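Local coordinates for probable glutamine synthetase (Pseudomonas aeruginosa, PDB 4HPP), which is a probable member of the glutamine synthetase family that binds a magnesium ion and glutamic acid, at residues Thr15-Ile20 / Pro342-Ala347; Ser110-Glu115 / Ala348-Gly353. All blocks are in the same frame, centred on the assembly; numbering follows the deposited sequence.

Contact 1: Thr15-Ile20 / Pro342-Ala347; sequences TDLAGI and PHLAMA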
loop_
_atom_site.group_PDB
_atom_site.type_symbol
_atom_site.label_atom_id
_atom_site.label_comp_id
_atom_site.label_asym_id
_atom_site.label_seq_id
_atom_site.Cartn_x
_atom_site.Cartn_y
_atom_site.Cartn_z
ATOM N N THR A 15 -29.327 16.068 -25.863
ATOM C CA THR A 15 -29.056 14.688 -26.230
ATOM C C THR A 15 -29.236 14.633 -27.737
ATOM O O THR A 15 -30.318 14.933 -28.231
ATOM C CB THR A 15 -29.986 13.742 -25.475
ATOM O OG1 THR A 15 -29.714 13.893 -24.085
ATOM C CG2 THR A 15 -29.811 12.267 -25.902
ATOM N N ASP A 16 -28.160 14.325 -28.471
ATOM C CA ASP A 16 -28.208 14.508 -29.910
ATOM C C ASP A 16 -28.770 13.294 -30.561
ATOM O O ASP A 16 -29.213 12.372 -29.871
ATOM C CB ASP A 16 -26.859 14.920 -30.507
ATOM C CG ASP A 16 -25.817 13.874 -30.340
ATOM O OD1 ASP A 16 -24.609 14.208 -30.340
ATOM O OD2 ASP A 16 -26.218 12.714 -30.208
ATOM N N LEU A 17 -28.760 13.315 -31.896
ATOM C CA LEU A 17 -29.516 12.338 -32.687
ATOM C C LEU A 17 -28.765 11.031 -32.656
ATOM O O LEU A 17 -29.289 9.917 -33.029
ATOM C CB LEU A 17 -29.697 12.828 -34.127
ATOM C CG LEU A 17 -30.354 14.188 -34.248
ATOM C CD1 LEU A 17 -30.293 14.560 -35.707
ATOM C CD2 LEU A 17 -31.777 14.164 -33.733
ATOM N N ALA A 18 -27.541 11.185 -32.172
ATOM C CA ALA A 18 -26.632 10.055 -31.995
ATOM C C ALA A 18 -26.816 9.388 -30.593
ATOM O O ALA A 18 -26.130 8.420 -30.225
ATOM C CB ALA A 18 -25.194 10.518 -32.270
ATOM N N GLY A 19 -27.766 9.922 -29.825
ATOM C CA GLY A 19 -28.110 9.402 -28.505
ATOM C C GLY A 19 -27.045 9.708 -27.493
ATOM O O GLY A 19 -27.030 9.089 -26.423
ATOM N N ILE A 20 -26.183 10.678 -27.811
ATOM C CA ILE A 20 -25.176 11.212 -26.870
ATOM C C ILE A 20 -25.629 12.529 -26.231
ATOM O O ILE A 20 -26.156 13.411 -26.929
ATOM C CB ILE A 20 -23.808 11.432 -27.579
ATOM C CG1 ILE A 20 -23.086 10.107 -27.830
ATOM C CG2 ILE A 20 -22.809 12.093 -26.642
ATOM C CD1 ILE A 20 -23.822 9.174 -28.739
ATOM N N PRO A 342 -33.572 9.328 -26.385
ATOM C CA PRO A 342 -34.938 9.175 -25.771
ATOM C C PRO A 342 -36.078 10.032 -26.385
ATOM O O PRO A 342 -37.159 9.510 -26.686
ATOM C CB PRO A 342 -34.697 9.553 -24.311
ATOM C CG PRO A 342 -33.268 9.186 -24.061
ATOM C CD PRO A 342 -32.503 9.114 -25.382
ATOM N N HIS A 343 -35.839 11.321 -26.578
ATOM C CA HIS A 343 -36.778 12.265 -27.235
ATOM C C HIS A 343 -37.086 11.996 -28.638
ATOM O O HIS A 343 -38.230 12.146 -29.025
ATOM C CB HIS A 343 -36.185 13.618 -27.213
ATOM C CG HIS A 343 -35.693 14.002 -25.860
ATOM N ND1 HIS A 343 -34.423 13.823 -25.487
ATOM C CD2 HIS A 343 -36.362 14.548 -24.766
ATOM C CE1 HIS A 343 -34.278 14.236 -24.196
ATOM N NE2 HIS A 343 -35.465 14.687 -23.772
ATOM N N LEU A 344 -36.072 11.634 -29.443
ATOM C CA LEU A 344 -36.327 11.310 -30.837
ATOM C C LEU A 344 -37.086 9.987 -30.947
ATOM O O LEU A 344 -38.075 9.864 -31.668
ATOM C CB LEU A 344 -35.028 11.328 -31.654
ATOM C CG LEU A 344 -35.148 10.905 -33.126
ATOM C CD1 LEU A 344 -35.989 11.945 -33.851
ATOM C CD2 LEU A 344 -33.800 10.710 -33.794
ATOM N N ALA A 345 -36.657 9.010 -30.168
ATOM C CA ALA A 345 -37.291 7.716 -30.176
ATOM C C ALA A 345 -38.736 7.820 -29.745
ATOM O O ALA A 345 -39.594 7.328 -30.470
ATOM C CB ALA A 345 -36.521 6.740 -29.313
ATOM N N MET A 346 -39.028 8.449 -28.593
ATOM C CA MET A 346 -40.418 8.523 -28.107
ATOM C C MET A 346 -41.280 9.330 -29.101
ATOM O O MET A 346 -42.337 8.860 -29.509
ATOM C CB MET A 346 -40.472 9.075 -26.696
ATOM C CG MET A 346 -41.845 9.537 -26.168
ATOM S SD MET A 346 -41.602 9.918 -24.434
ATOM C CE MET A 346 -43.209 10.611 -23.939
ATOM N N ALA A 347 -40.808 10.507 -29.525
ATOM C CA ALA A 347 -41.435 11.290 -30.617
ATOM C C ALA A 347 -41.802 10.447 -31.821
ATOM O O ALA A 347 -42.919 10.522 -32.303
ATOM C CB ALA A 347 -40.533 12.447 -31.075
#
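Leu-17 and Leu-344 meet methyl to methyl, CD2 against CD2 at 4.0 Å, their side chains running obliquely past one another. Leu-344 aims its CB at the loop and extends further because CG lies anti to the backbone N (chi1 176°). The CB of Leu-17 leaves its backbone more tangentially, and its outer branch makes up the difference. Thr-15 supplies the second point of touch. Its CG2 lies 4.2 Å from CD of Pro-342, the two side chains crossing at about a right angle, while its CB faces the edge of the His-343 ring, 4.4 Å from ND1. That imidazole makes its hydrogen bond elsewhere, from NE2 to Asp-200, just as OG1 of Thr-15 pairs with Thr-21.

Residues 15-20 close the hairpin of strands 9-15 and 21-27 in the N-terminal beta domain of a glutamine synthetase fold, and they pack against the N-terminal part of helix 342-358 in the catalytic part. The loop is a type I turn from Asp-16 to Gly-19 with a G1 beta bulge, in which glycine takes the positive phi and its N bonds to Asp-16 O at 2.8 Å. Asp-16 turns to its own hairpin: its OD2 is 3.1 Å from N of Ile-20, which donates to it from above the carboxylate plane, 42° out of it, and OD2 accepts more weakly from N of Ala-18, while OD1 forms a salt bridge with Arg-22. Tyr-416, from helix 410-427, touches both Leu-17 and Leu-344.

Contact 2: Ser110-Glu115 / Ala348-Gly353; sequences SLLRAE and AVLIAG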
loop_
_atom_site.group_PDB
_atom_site.type_symbol
_atom_site.label_atom_id
_atom_site.label_comp_id
_atom_site.label_asym_id
_atom_site.label_seq_id
_atom_site.Cartn_x
_atom_site.Cartn_y
_atom_site.Cartn_z
ATOM N N SER A 110 -37.190 19.520 -28.719
ATOM C CA SER A 110 -38.223 20.369 -29.343
ATOM C C SER A 110 -39.247 19.572 -30.163
ATOM O O SER A 110 -40.457 19.695 -29.900
ATOM C CB SER A 110 -37.569 21.463 -30.219
ATOM O OG SER A 110 -37.041 22.529 -29.427
ATOM N N LEU A 111 -38.779 18.776 -31.148
ATOM C CA LEU A 111 -39.659 17.868 -31.906
ATOM C C LEU A 111 -40.551 17.067 -30.951
ATOM O O LEU A 111 -41.777 17.055 -31.122
ATOM C CB LEU A 111 -38.865 16.893 -32.756
ATOM C CG LEU A 111 -39.603 15.607 -33.154
ATOM C CD1 LEU A 111 -40.836 15.967 -33.965
ATOM C CD2 LEU A 111 -38.711 14.654 -33.936
ATOM N N LEU A 112 -39.976 16.420 -29.922
ATOM C CA LEU A 112 -40.868 15.665 -29.034
ATOM C C LEU A 112 -41.876 16.582 -28.322
ATOM O O LEU A 112 -43.045 16.220 -28.198
ATOM C CB LEU A 112 -40.153 14.721 -28.052
ATOM C CG LEU A 112 -41.025 14.141 -26.900
ATOM C CD1 LEU A 112 -42.139 13.239 -27.430
ATOM C CD2 LEU A 112 -40.182 13.420 -25.873
ATOM N N ARG A 113 -41.445 17.767 -27.897
ATOM C CA ARG A 113 -42.376 18.704 -27.281
ATOM C C ARG A 113 -43.500 19.210 -28.197
ATOM O O ARG A 113 -44.529 19.669 -27.707
ATOM C CB ARG A 113 -41.652 19.900 -26.695
ATOM C CG ARG A 113 -42.648 20.834 -26.014
ATOM C CD ARG A 113 -41.977 21.970 -25.270
ATOM N NE ARG A 113 -41.417 22.977 -26.178
ATOM C CZ ARG A 113 -40.161 22.979 -26.624
ATOM N NH1 ARG A 113 -39.308 22.015 -26.257
ATOM N NH2 ARG A 113 -39.759 23.942 -27.448
ATOM N N ALA A 114 -43.284 19.178 -29.510
ATOM C CA ALA A 114 -44.246 19.712 -30.468
ATOM C C ALA A 114 -45.288 18.641 -30.715
ATOM O O ALA A 114 -46.446 18.926 -31.062
ATOM C CB ALA A 114 -43.558 20.087 -31.776
ATOM N N GLU A 115 -44.843 17.402 -30.541
ATOM C CA GLU A 115 -45.635 16.221 -30.820
ATOM C C GLU A 115 -46.524 15.947 -29.650
ATOM O O GLU A 115 -47.678 15.561 -29.808
ATOM C CB GLU A 115 -44.707 15.026 -31.086
ATOM C CG GLU A 115 -45.410 13.694 -31.318
ATOM C CD GLU A 115 -46.285 13.727 -32.554
ATOM O OE1 GLU A 115 -46.131 14.700 -33.314
ATOM O OE2 GLU A 115 -47.095 12.790 -32.771
ATOM N N ALA A 348 -40.856 9.657 -32.321
ATOM C CA ALA A 348 -41.113 8.802 -33.492
ATOM C C ALA A 348 -42.276 7.808 -33.285
ATOM O O ALA A 348 -43.110 7.592 -34.191
ATOM C CB ALA A 348 -39.849 8.074 -33.898
ATOM N N VAL A 349 -42.361 7.261 -32.078
ATOM C CA VAL A 349 -43.360 6.244 -31.780
ATOM C C VAL A 349 -44.731 6.910 -31.664
ATOM O O VAL A 349 -45.724 6.447 -32.258
ATOM C CB VAL A 349 -43.010 5.453 -30.478
ATOM C CG1 VAL A 349 -44.190 4.599 -29.982
ATOM C CG2 VAL A 349 -41.735 4.633 -30.673
ATOM N N LEU A 350 -44.778 8.013 -30.928
ATOM C CA LEU A 350 -46.050 8.682 -30.670
ATOM C C LEU A 350 -46.592 9.202 -31.989
ATOM O O LEU A 350 -47.814 9.324 -32.144
ATOM C CB LEU A 350 -45.895 9.816 -29.665
ATOM C CG LEU A 350 -45.979 9.668 -28.124
ATOM C CD1 LEU A 350 -45.580 10.999 -27.456
ATOM C CD2 LEU A 350 -47.375 9.281 -27.657
ATOM N N ILE A 351 -45.684 9.465 -32.945
ATOM C CA ILE A 351 -46.072 9.972 -34.274
ATOM C C ILE A 351 -46.886 8.907 -34.999
ATOM O O ILE A 351 -48.060 9.142 -35.340
ATOM C CB ILE A 351 -44.866 10.445 -35.151
ATOM C CG1 ILE A 351 -44.496 11.901 -34.836
ATOM C CG2 ILE A 351 -45.248 10.456 -36.619
ATOM C CD1 ILE A 351 -43.102 12.293 -35.246
ATOM N N ALA A 352 -46.268 7.737 -35.200
ATOM C CA ALA A 352 -46.886 6.684 -35.987
ATOM C C ALA A 352 -48.200 6.275 -35.352
ATOM O O ALA A 352 -49.153 5.968 -36.062
ATOM C CB ALA A 352 -45.963 5.489 -36.130
ATOM N N GLY A 353 -48.235 6.291 -34.021
ATOM C CA GLY A 353 -49.455 6.077 -33.243
ATOM C C GLY A 353 -50.484 7.116 -33.611
ATOM O O GLY A 353 -51.630 6.768 -33.945
#
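This is a buried helix-on-helix contact inside the catalytic domain of the glutamine synthetase fold, where Leu-112 and Glu-115 of helix 108-121 face Leu-350 and Ile-351 of helix 342-358. The two segments run in roughly the same direction, at 32° to each other, and their axes come within 10.1 Å. Leu-112 and Leu-350 form the purely apolar part, with their CD1 methyls 4.1 Å apart at the ends of both side chains. One turn along, Glu-115 accounts for the largest share of the buried surface. Its CG stands anti to the backbone N (chi1 177°), and the bend at chi2 (63°) then lays the carboxylate against Ile-351.

The fit is close. CD of Glu-115 is 3.4 Å from CG1 of Ile-351, and OE1 lies 3.6 Å from the same carbon, so the charged group rides on an aliphatic branch while its aliphatic stem packs on Leu-350, CG to CB at 4.2 Å. Neither carboxylate oxygen is left to the hydrophobic surroundings alone: OE1 forms a salt bridge with Arg-118 on its own helix, and OE2 another with Arg-354, the next residue after segment 348-353. Two arginines, one from each helix, therefore compensate a buried acid and would be expected to stabilise its charged form. The opposite side of helix 342-358 is covered by helix 261-281, which touches Ala-348 and Ala-352. The carbonyl O of Leu-350 takes a hydrogen bond from the Tyr-119 hydroxyl, and between the facing helices OE2 of Glu-115 comes to 3.4 Å from CA of Ile-351.

How the contacts relate
Both contacts are buried and use successive parts of helix 342-358. The centre of contact 1 lies nearer the middle of the chain, about 6 Å from its centre against about 13 Å for the centre of contact 2, and it joins a beta hairpin of the N-terminal domain to the N-terminal part of that helix; contact 2 sets two helices of the catalytic domain side by side. Their centres are about 11 Å apart, and they meet directly: Leu-344 CD1 is 3.8 Å from Leu-111 CD2. The chemistry diverges accordingly. In contact 1 Asp-16 spends its carboxylate on its own hairpin, whereas in contact 2 Glu-115 enters the interface itself with arginine partners on both helices.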